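Local coordinates for flagellar regulatory protein C (Vibrio cholerae, PDB 4QHS) that probably hydrolyses ATP as a ring-forming AAA+ activator of sigma-54-dependent transcription, and takes part in regulating flagellar genes, at residues L188-L202 with L225-D238. Residues are numbered along the deposited sequence; the frame is centred on the assembly and turned at random.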
ATOM      1  N   LEU A 188     -18.807  21.320  36.530  1.00 51.93           N
ATOM      2  CA  LEU A 188     -19.774  21.332  37.603  1.00 53.92           C
ATOM      3  C   LEU A 188     -19.190  21.401  39.002  1.00 54.29           C
ATOM      4  O   LEU A 188     -19.699  22.084  39.843  1.00 59.54           O
ATOM      5  CB  LEU A 188     -20.655  20.112  37.492  1.00 52.29           C
ATOM      6  CG  LEU A 188     -22.123  20.315  37.762  1.00 57.34           C
ATOM      7  CD1 LEU A 188     -22.437  21.703  37.416  1.00 53.14           C
ATOM      8  CD2 LEU A 188     -22.945  19.367  36.955  1.00 52.02           C
ATOM      9  N   CYS A 189     -18.128  20.672  39.255  1.00 54.34           N
ATOM     10  CA  CYS A 189     -17.573  20.627  40.580  1.00 63.16           C
ATOM     11  C   CYS A 189     -16.937  21.939  40.944  1.00 70.42           C
ATOM     12  O   CYS A 189     -16.536  22.152  42.067  1.00 65.59           O
ATOM     13  CB  CYS A 189     -16.542  19.525  40.686  1.00 62.32           C
ATOM     14  SG  CYS A 189     -15.046  19.839  39.822  1.00 69.03           S
ATOM     15  N   GLU A 190     -16.849  22.826  39.976  1.00 76.33           N
ATOM     16  CA  GLU A 190     -16.226  24.109  40.194  1.00 81.27           C
ATOM     17  C   GLU A 190     -17.295  25.157  40.330  1.00 76.24           C
ATOM     18  O   GLU A 190     -17.012  26.330  40.405  1.00 72.36           O
ATOM     19  CB  GLU A 190     -15.275  24.438  39.051  1.00 83.93           C
ATOM     20  CG  GLU A 190     -14.152  23.452  38.937  1.00 91.12           C
ATOM     21  CD  GLU A 190     -13.080  23.878  37.984  1.00 95.98           C
ATOM     22  OE1 GLU A 190     -12.887  25.080  37.811  1.00 97.31           O
ATOM     23  OE2 GLU A 190     -12.406  23.006  37.415  1.00 98.67           O
ATOM     24  N   ARG A 191     -18.537  24.721  40.372  1.00 67.49           N
ATOM     25  CA  ARG A 191     -19.624  25.634  40.605  1.00 64.33           C
ATOM     26  C   ARG A 191     -20.750  24.937  41.318  1.00 61.77           C
ATOM     27  O   ARG A 191     -21.868  24.922  40.879  1.00 62.91           O
ATOM     28  CB  ARG A 191     -20.100  26.220  39.304  1.00 70.09           C
ATOM     29  CG  ARG A 191     -20.214  25.248  38.192  1.00 63.29           C
ATOM     30  CD  ARG A 191     -20.922  25.875  37.055  1.00 63.05           C
ATOM     31  NE  ARG A 191     -21.040  24.970  35.940  1.00 66.15           N
ATOM     32  CZ  ARG A 191     -22.152  24.782  35.259  1.00 64.56           C
ATOM     33  NH1 ARG A 191     -23.245  25.434  35.575  1.00 48.86           N
ATOM     34  NH2 ARG A 191     -22.161  23.923  34.264  1.00 63.57           N
ATOM     35  N   LYS A 192     -20.424  24.356  42.448  1.00 58.54           N
ATOM     36  CA  LYS A 192     -21.333  23.512  43.162  1.00 59.35           C
ATOM     37  C   LYS A 192     -22.679  24.143  43.364  1.00 53.32           C
ATOM     38  O   LYS A 192     -23.652  23.461  43.468  1.00 52.62           O
ATOM     39  CB  LYS A 192     -20.722  23.125  44.499  1.00 70.71           C
ATOM     40  CG  LYS A 192     -20.012  21.784  44.504  1.00 78.46           C
ATOM     41  CD  LYS A 192     -19.025  21.660  45.643  1.00 80.65           C
ATOM     42  CE  LYS A 192     -18.300  20.344  45.596  1.00 80.25           C
ATOM     43  NZ  LYS A 192     -17.891  19.890  46.945  1.00 80.61           N
ATOM     44  N   ASP A 193     -22.723  25.457  43.415  1.00 54.56           N
ATOM     45  CA  ASP A 193     -23.945  26.158  43.753  1.00 58.94           C
ATOM     46  C   ASP A 193     -24.939  26.152  42.643  1.00 63.48           C
ATOM     47  O   ASP A 193     -25.982  26.739  42.764  1.00 68.59           O
ATOM     48  CB  ASP A 193     -23.665  27.602  44.135  1.00 56.15           C
ATOM     49  CG  ASP A 193     -23.271  27.764  45.577  1.00 75.03           C
ATOM     50  OD1 ASP A 193     -23.701  26.987  46.430  1.00 78.14           O
ATOM     51  OD2 ASP A 193     -22.520  28.691  45.868  1.00 81.54           O
ATOM     52  N   ASP A 194     -24.603  25.501  41.546  1.00 65.11           N
ATOM     53  CA  ASP A 194     -25.481  25.480  40.393  1.00 62.33           C
ATOM     54  C   ASP A 194     -26.272  24.199  40.360  1.00 52.61           C
ATOM     55  O   ASP A 194     -27.325  24.127  39.785  1.00 50.11           O
ATOM     56  CB  ASP A 194     -24.673  25.621  39.112  1.00 63.79           C
ATOM     57  CG  ASP A 194     -24.314  27.038  38.802  1.00 72.29           C
ATOM     58  OD1 ASP A 194     -24.931  27.945  39.359  1.00 73.91           O
ATOM     59  OD2 ASP A 194     -23.405  27.261  38.000  1.00 74.78           O
ATOM     60  N   ILE A 195     -25.730  23.199  41.019  1.00 52.34           N
ATOM     61  CA  ILE A 195     -26.245  21.849  41.028  1.00 47.74           C
ATOM     62  C   ILE A 195     -27.703  21.697  41.442  1.00 49.78           C
ATOM     63  O   ILE A 195     -28.513  21.227  40.683  1.00 53.84           O
ATOM     64  CB  ILE A 195     -25.355  20.997  41.888  1.00 52.71           C
ATOM     65  CG1 ILE A 195     -24.053  20.751  41.167  1.00 57.03           C
ATOM     66  CG2 ILE A 195     -25.965  19.703  42.167  1.00 47.95           C
ATOM     67  CD1 ILE A 195     -22.965  20.358  42.050  1.00 57.31           C
ATOM     68  N   GLU A 196     -28.046  22.117  42.638  1.00 51.42           N
ATOM     69  CA  GLU A 196     -29.417  22.041  43.053  1.00 50.38           C
ATOM     70  C   GLU A 196     -30.362  22.792  42.145  1.00 50.49           C
ATOM     71  O   GLU A 196     -31.403  22.307  41.827  1.00 57.79           O
ATOM     72  CB  GLU A 196     -29.584  22.451  44.507  1.00 55.24           C
ATOM     73  CG  GLU A 196     -31.012  22.697  44.909  1.00 61.83           C
ATOM     74  CD  GLU A 196     -31.196  22.774  46.394  1.00 74.17           C
ATOM     75  OE1 GLU A 196     -30.197  22.883  47.103  1.00 76.13           O
ATOM     76  OE2 GLU A 196     -32.339  22.715  46.861  1.00 76.61           O
ATOM     77  N   PRO A 197     -30.009  23.983  41.719  1.00 57.71           N
ATOM     78  CA  PRO A 197     -30.897  24.725  40.834  1.00 57.15           C
ATOM     79  C   PRO A 197     -31.058  24.028  39.495  1.00 64.65           C
ATOM     80  O   PRO A 197     -32.122  24.040  38.916  1.00 67.03           O
ATOM     81  CB  PRO A 197     -30.170  26.038  40.644  1.00 55.06           C
ATOM     82  CG  PRO A 197     -29.263  26.150  41.739  1.00 56.80           C
ATOM     83  CD  PRO A 197     -29.065  24.864  42.406  1.00 55.90           C
ATOM     84  N   LEU A 198     -29.987  23.426  39.011  1.00 59.06           N
ATOM     85  CA  LEU A 198     -30.034  22.675  37.772  1.00 61.03           C
ATOM     86  C   LEU A 198     -30.844  21.404  37.945  1.00 58.24           C
ATOM     87  O   LEU A 198     -31.691  21.098  37.151  1.00 53.14           O
ATOM     88  CB  LEU A 198     -28.621  22.358  37.290  1.00 50.69           C
ATOM     89  CG  LEU A 198     -28.464  21.923  35.847  1.00 56.29           C
ATOM     90  CD1 LEU A 198     -29.144  22.846  34.916  1.00 49.66           C
ATOM     91  CD2 LEU A 198     -27.028  21.832  35.524  1.00 55.81           C
ATOM     92  N   ALA A 199     -30.574  20.689  39.014  1.00 56.33           N
ATOM     93  CA  ALA A 199     -31.281  19.464  39.311  1.00 57.07           C
ATOM     94  C   ALA A 199     -32.781  19.622  39.253  1.00 54.68           C
ATOM     95  O   ALA A 199     -33.450  18.915  38.554  1.00 49.06           O
ATOM     96  CB  ALA A 199     -30.868  18.969  40.646  1.00 58.25           C
ATOM     97  N   ASN A 200     -33.309  20.563  40.005  1.00 54.36           N
ATOM     98  CA  ASN A 200     -34.729  20.766  40.034  1.00 62.49           C
ATOM     99  C   ASN A 200     -35.261  21.074  38.665  1.00 59.16           C
ATOM    100  O   ASN A 200     -36.310  20.628  38.287  1.00 61.91           O
ATOM    101  CB  ASN A 200     -35.081  21.871  41.019  1.00 62.79           C
ATOM    102  CG  ASN A 200     -35.134  21.388  42.433  1.00 61.67           C
ATOM    103  OD1 ASN A 200     -35.966  20.594  42.786  1.00 73.75           O
ATOM    104  ND2 ASN A 200     -34.254  21.879  43.250  1.00 55.77           N
ATOM    105  N   HIS A 201     -34.522  21.851  37.910  1.00 61.87           N
ATOM    106  CA  HIS A 201     -34.967  22.203  36.584  1.00 68.50           C
ATOM    107  C   HIS A 201     -35.188  20.960  35.757  1.00 66.74           C
ATOM    108  O   HIS A 201     -36.147  20.844  35.021  1.00 66.01           O
ATOM    109  CB  HIS A 201     -33.951  23.105  35.907  1.00 73.46           C
ATOM    110  CG  HIS A 201     -34.482  23.794  34.697  1.00 84.23           C
ATOM    111  ND1 HIS A 201     -34.404  23.249  33.439  1.00 83.30           N
ATOM    112  CD2 HIS A 201     -35.118  24.975  34.556  1.00 90.52           C
ATOM    113  CE1 HIS A 201     -34.965  24.067  32.574  1.00 86.44           C
ATOM    114  NE2 HIS A 201     -35.401  25.125  33.226  1.00 92.50           N
ATOM    115  N   LEU A 202     -34.271  20.025  35.895  1.00 65.86           N
ATOM    116  CA  LEU A 202     -34.346  18.772  35.189  1.00 63.60           C
ATOM    117  C   LEU A 202     -35.588  18.051  35.603  1.00 68.95           C
ATOM    118  O   LEU A 202     -36.316  17.529  34.789  1.00 71.40           O
ATOM    119  CB  LEU A 202     -33.142  17.934  35.508  1.00 56.55           C
ATOM    120  CG  LEU A 202     -31.905  18.431  34.817  1.00 55.33           C
ATOM    121  CD1 LEU A 202     -30.712  17.809  35.408  1.00 54.23           C
ATOM    122  CD2 LEU A 202     -32.019  18.083  33.398  1.00 58.23           C
ATOM    123  N   LEU A 225     -26.087  14.763  46.270  1.00 54.16           N
ATOM    124  CA  LEU A 225     -25.829  15.366  44.958  1.00 54.16           C
ATOM    125  C   LEU A 225     -24.701  16.420  45.016  1.00 60.63           C
ATOM    126  O   LEU A 225     -23.872  16.494  44.107  1.00 65.57           O
ATOM    127  CB  LEU A 225     -27.108  16.010  44.392  1.00 48.80           C
ATOM    128  CG  LEU A 225     -28.131  15.274  43.501  1.00 46.04           C
ATOM    129  CD1 LEU A 225     -27.523  14.141  42.661  1.00 42.99           C
ATOM    130  CD2 LEU A 225     -29.332  14.786  44.258  1.00 50.61           C
ATOM    131  N   LEU A 226     -24.659  17.229  46.060  1.00 54.33           N
ATOM    132  CA  LEU A 226     -23.688  18.298  46.130  1.00 44.85           C
ATOM    133  C   LEU A 226     -22.288  17.825  46.362  1.00 56.38           C
ATOM    134  O   LEU A 226     -21.370  18.481  46.006  1.00 61.30           O
ATOM    135  CB  LEU A 226     -24.047  19.272  47.219  1.00 47.02           C
ATOM    136  CG  LEU A 226     -25.273  20.114  46.952  1.00 59.05           C
ATOM    137  CD1 LEU A 226     -25.478  21.048  48.072  1.00 49.86           C
ATOM    138  CD2 LEU A 226     -25.093  20.886  45.706  1.00 62.09           C
ATOM    139  N   ASN A 227     -22.129  16.678  46.974  1.00 55.25           N
ATOM    140  CA  ASN A 227     -20.821  16.237  47.376  1.00 58.33           C
ATOM    141  C   ASN A 227     -20.208  15.247  46.422  1.00 62.80           C
ATOM    142  O   ASN A 227     -19.329  14.511  46.789  1.00 74.40           O
ATOM    143  CB  ASN A 227     -20.872  15.604  48.767  1.00 57.35           C
ATOM    144  CG  ASN A 227     -20.737  16.624  49.895  1.00 64.32           C
ATOM    145  OD1 ASN A 227     -19.642  16.984  50.294  1.00 64.65           O
ATOM    146  ND2 ASN A 227     -21.855  17.070  50.413  1.00 55.65           N
ATOM    147  N   TYR A 228     -20.680  15.206  45.200  1.00 54.57           N
ATOM    148  CA  TYR A 228     -20.143  14.277  44.254  1.00 52.16           C
ATOM    149  C   TYR A 228     -19.408  15.111  43.263  1.00 59.30           C
ATOM    150  O   TYR A 228     -19.902  16.136  42.859  1.00 64.66           O
ATOM    151  CB  TYR A 228     -21.278  13.536  43.591  1.00 45.40           C
ATOM    152  CG  TYR A 228     -20.864  12.603  42.503  1.00 42.95           C
ATOM    153  CD1 TYR A 228     -20.042  11.555  42.760  1.00 44.51           C
ATOM    154  CD2 TYR A 228     -21.314  12.769  41.224  1.00 40.66           C
ATOM    155  CE1 TYR A 228     -19.668  10.706  41.784  1.00 50.59           C
ATOM    156  CE2 TYR A 228     -20.943  11.917  40.240  1.00 50.02           C
ATOM    157  CZ  TYR A 228     -20.120  10.886  40.524  1.00 44.43           C
ATOM    158  OH  TYR A 228     -19.742  10.031  39.564  1.00 50.94           O
ATOM    159  N   PRO A 229     -18.217  14.691  42.881  1.00 61.22           N
ATOM    160  CA  PRO A 229     -17.372  15.507  42.012  1.00 54.21           C
ATOM    161  C   PRO A 229     -17.836  15.667  40.571  1.00 53.76           C
ATOM    162  O   PRO A 229     -17.273  16.457  39.862  1.00 53.68           O
ATOM    163  CB  PRO A 229     -16.034  14.801  42.073  1.00 53.91           C
ATOM    164  CG  PRO A 229     -16.303  13.529  42.575  1.00 61.25           C
ATOM    165  CD  PRO A 229     -17.473  13.569  43.432  1.00 63.93           C
ATOM    166  N   TRP A 230     -18.858  14.945  40.158  1.00 47.37           N
ATOM    167  CA  TRP A 230     -19.421  15.055  38.817  1.00 41.89           C
ATOM    168  C   TRP A 230     -18.457  14.967  37.652  1.00 51.74           C
ATOM    169  O   TRP A 230     -18.389  15.837  36.843  1.00 61.44           O
ATOM    170  CB  TRP A 230     -20.300  16.273  38.696  1.00 40.77           C
ATOM    171  CG  TRP A 230     -21.402  16.171  39.600  1.00 53.64           C
ATOM    172  CD1 TRP A 230     -21.565  16.843  40.739  1.00 52.70           C
ATOM    173  CD2 TRP A 230     -22.506  15.292  39.493  1.00 50.04           C
ATOM    174  NE1 TRP A 230     -22.698  16.463  41.351  1.00 54.24           N
ATOM    175  CE2 TRP A 230     -23.304  15.503  40.604  1.00 50.47           C
ATOM    176  CE3 TRP A 230     -22.896  14.349  38.558  1.00 50.76           C
ATOM    177  CZ2 TRP A 230     -24.464  14.824  40.809  1.00 45.99           C
ATOM    178  CZ3 TRP A 230     -24.025  13.677  38.761  1.00 53.61           C
ATOM    179  CH2 TRP A 230     -24.814  13.913  39.872  1.00 54.70           C
ATOM    180  N   PRO A 231     -17.742  13.872  37.562  1.00 51.04           N
ATOM    181  CA  PRO A 231     -16.846  13.636  36.447  1.00 53.62           C
ATOM    182  C   PRO A 231     -17.498  13.844  35.095  1.00 55.49           C
ATOM    183  O   PRO A 231     -16.837  14.278  34.195  1.00 53.28           O
ATOM    184  CB  PRO A 231     -16.460  12.178  36.624  1.00 53.02           C
ATOM    185  CG  PRO A 231     -17.255  11.675  37.724  1.00 52.49           C
ATOM    186  CD  PRO A 231     -17.688  12.788  38.529  1.00 42.69           C
ATOM    187  N   GLY A 232     -18.774  13.556  34.965  1.00 47.81           N
ATOM    188  CA  GLY A 232     -19.445  13.738  33.705  1.00 44.78           C
ATOM    189  C   GLY A 232     -20.286  14.976  33.598  1.00 47.93           C
ATOM    190  O   GLY A 232     -21.105  15.090  32.725  1.00 48.02           O
ATOM    191  N   ASN A 233     -20.075  15.906  34.502  1.00 42.06           N
ATOM    192  CA  ASN A 233     -20.808  17.146  34.493  1.00 53.02           C
ATOM    193  C   ASN A 233     -22.307  17.040  34.305  1.00 52.65           C
ATOM    194  O   ASN A 233     -22.934  16.199  34.897  1.00 51.40           O
ATOM    195  CB  ASN A 233     -20.199  18.093  33.498  1.00 48.45           C
ATOM    196  CG  ASN A 233     -18.871  18.573  33.940  1.00 54.98           C
ATOM    197  OD1 ASN A 233     -18.782  19.435  34.785  1.00 56.94           O
ATOM    198  ND2 ASN A 233     -17.830  17.999  33.410  1.00 46.95           N
ATOM    199  N   VAL A 234     -22.872  17.921  33.509  1.00 47.01           N
ATOM    200  CA  VAL A 234     -24.306  18.015  33.386  1.00 51.76           C
ATOM    201  C   VAL A 234     -24.957  16.786  32.802  1.00 52.31           C
ATOM    202  O   VAL A 234     -26.040  16.431  33.154  1.00 54.96           O
ATOM    203  CB  VAL A 234     -24.691  19.225  32.574  1.00 54.44           C
ATOM    204  CG1 VAL A 234     -26.156  19.335  32.454  1.00 51.53           C
ATOM    205  CG2 VAL A 234     -24.169  20.430  33.233  1.00 56.20           C
ATOM    206  N   ARG A 235     -24.272  16.100  31.918  1.00 47.92           N
ATOM    207  CA  ARG A 235     -24.841  14.925  31.311  1.00 53.08           C
ATOM    208  C   ARG A 235     -24.981  13.819  32.298  1.00 48.02           C
ATOM    209  O   ARG A 235     -25.872  13.034  32.206  1.00 45.05           O
ATOM    210  CB  ARG A 235     -23.985  14.446  30.151  1.00 53.43           C
ATOM    211  CG  ARG A 235     -24.080  15.302  28.949  1.00 59.46           C
ATOM    212  CD  ARG A 235     -23.770  14.538  27.725  1.00 57.20           C
ATOM    213  NE  ARG A 235     -22.360  14.298  27.601  1.00 63.58           N
ATOM    214  CZ  ARG A 235     -21.621  14.732  26.600  1.00 70.56           C
ATOM    215  NH1 ARG A 235     -22.150  15.444  25.637  1.00 63.68           N
ATOM    216  NH2 ARG A 235     -20.348  14.454  26.573  1.00 75.26           N
ATOM    217  N   GLU A 236     -24.057  13.762  33.233  1.00 48.80           N
ATOM    218  CA  GLU A 236     -24.085  12.760  34.258  1.00 41.71           C
ATOM    219  C   GLU A 236     -25.217  13.097  35.180  1.00 39.20           C
ATOM    220  O   GLU A 236     -25.918  12.238  35.607  1.00 53.84           O
ATOM    221  CB  GLU A 236     -22.770  12.706  35.010  1.00 38.13           C
ATOM    222  CG  GLU A 236     -22.702  11.638  36.041  1.00 53.14           C
ATOM    223  CD  GLU A 236     -21.340  11.491  36.673  1.00 61.63           C
ATOM    224  OE1 GLU A 236     -20.556  12.425  36.678  1.00 55.02           O
ATOM    225  OE2 GLU A 236     -21.037  10.427  37.182  1.00 63.84           O
ATOM    226  N   LEU A 237     -25.404  14.368  35.455  1.00 46.12           N
ATOM    227  CA  LEU A 237     -26.425  14.796  36.381  1.00 50.33           C
ATOM    228  C   LEU A 237     -27.769  14.485  35.801  1.00 46.64           C
ATOM    229  O   LEU A 237     -28.635  14.002  36.478  1.00 41.68           O
ATOM    230  CB  LEU A 237     -26.303  16.277  36.690  1.00 41.20           C
ATOM    231  CG  LEU A 237     -27.399  16.900  37.530  1.00 48.78           C
ATOM    232  CD1 LEU A 237     -27.396  16.278  38.878  1.00 55.44           C
ATOM    233  CD2 LEU A 237     -27.183  18.351  37.670  1.00 47.46           C
ATOM    234  N   ASP A 238     -27.911  14.746  34.525  1.00 37.06           N
ATOM    235  CA  ASP A 238     -29.132  14.448  33.854  1.00 52.64           C
ATOM    236  C   ASP A 238     -29.435  12.989  34.028  1.00 52.92           C
ATOM    237  O   ASP A 238     -30.535  12.633  34.331  1.00 56.37           O
ATOM    238  CB  ASP A 238     -29.046  14.797  32.389  1.00 51.75           C
ATOM    239  CG  ASP A 238     -30.314  15.369  31.865  1.00 65.26           C
ATOM    240  OD1 ASP A 238     -31.350  14.725  31.990  1.00 73.02           O
ATOM    241  OD2 ASP A 238     -30.292  16.470  31.318  1.00 70.73           O
TER
HETATM  242  O   HOH W   1     -17.282  18.519  37.708  1.00 57.04           O
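Leu237 fits as a knob among Ile195, Leu198, Ala199 and Leu202, joining two helices of the AAA+ lid, the small helical domain beside the nucleotide-binding core. The axes of 195-202 and 233-238 pass 10.7 Å apart at -48°. With CG anti to the backbone N (chi1 174°), Leu237 sends CD2 to within 4.1 Å of Leu198 CD2; Ala199, with only a methyl group, probably lets Leu237 CD2 approach the backbone of 195-202, 4.3 Å from Ala199 N. Val234 lies crosswise to Leu198, its CG2 touching Leu198 CD2.

Next to Leu237, Trp230 has Tyr228 CD2 over the centre of one ring face and Leu237 CB toward the rim of the opposite face. Its indole N-H is satisfied inside the lid by the carbonyl of Leu225: NE1 to O is 3.0 Å, close to the ring plane, which helps fix the ring's rotation. Ile195 reaches the pyrrole side obliquely, CD1 lying 4.0 Å from Trp230 NE1, while its CB and CG2 meet Leu226 CD2.

Arg191 carries Leu188 CD1 over the centre of its guanidinium and salt-bridges Asp194 in that group's plane; Asp194 also bonds Ser24 and Ala20, tying the lid to the N-terminal part of the chain. Asn233 is buried, its CG beside its own backbone N, which brings OD1 to the first residue of the 3-10 segment 188-190: Leu188 N donates to Asn233 OD1 over 2.6 Å, nearly straight at 172°.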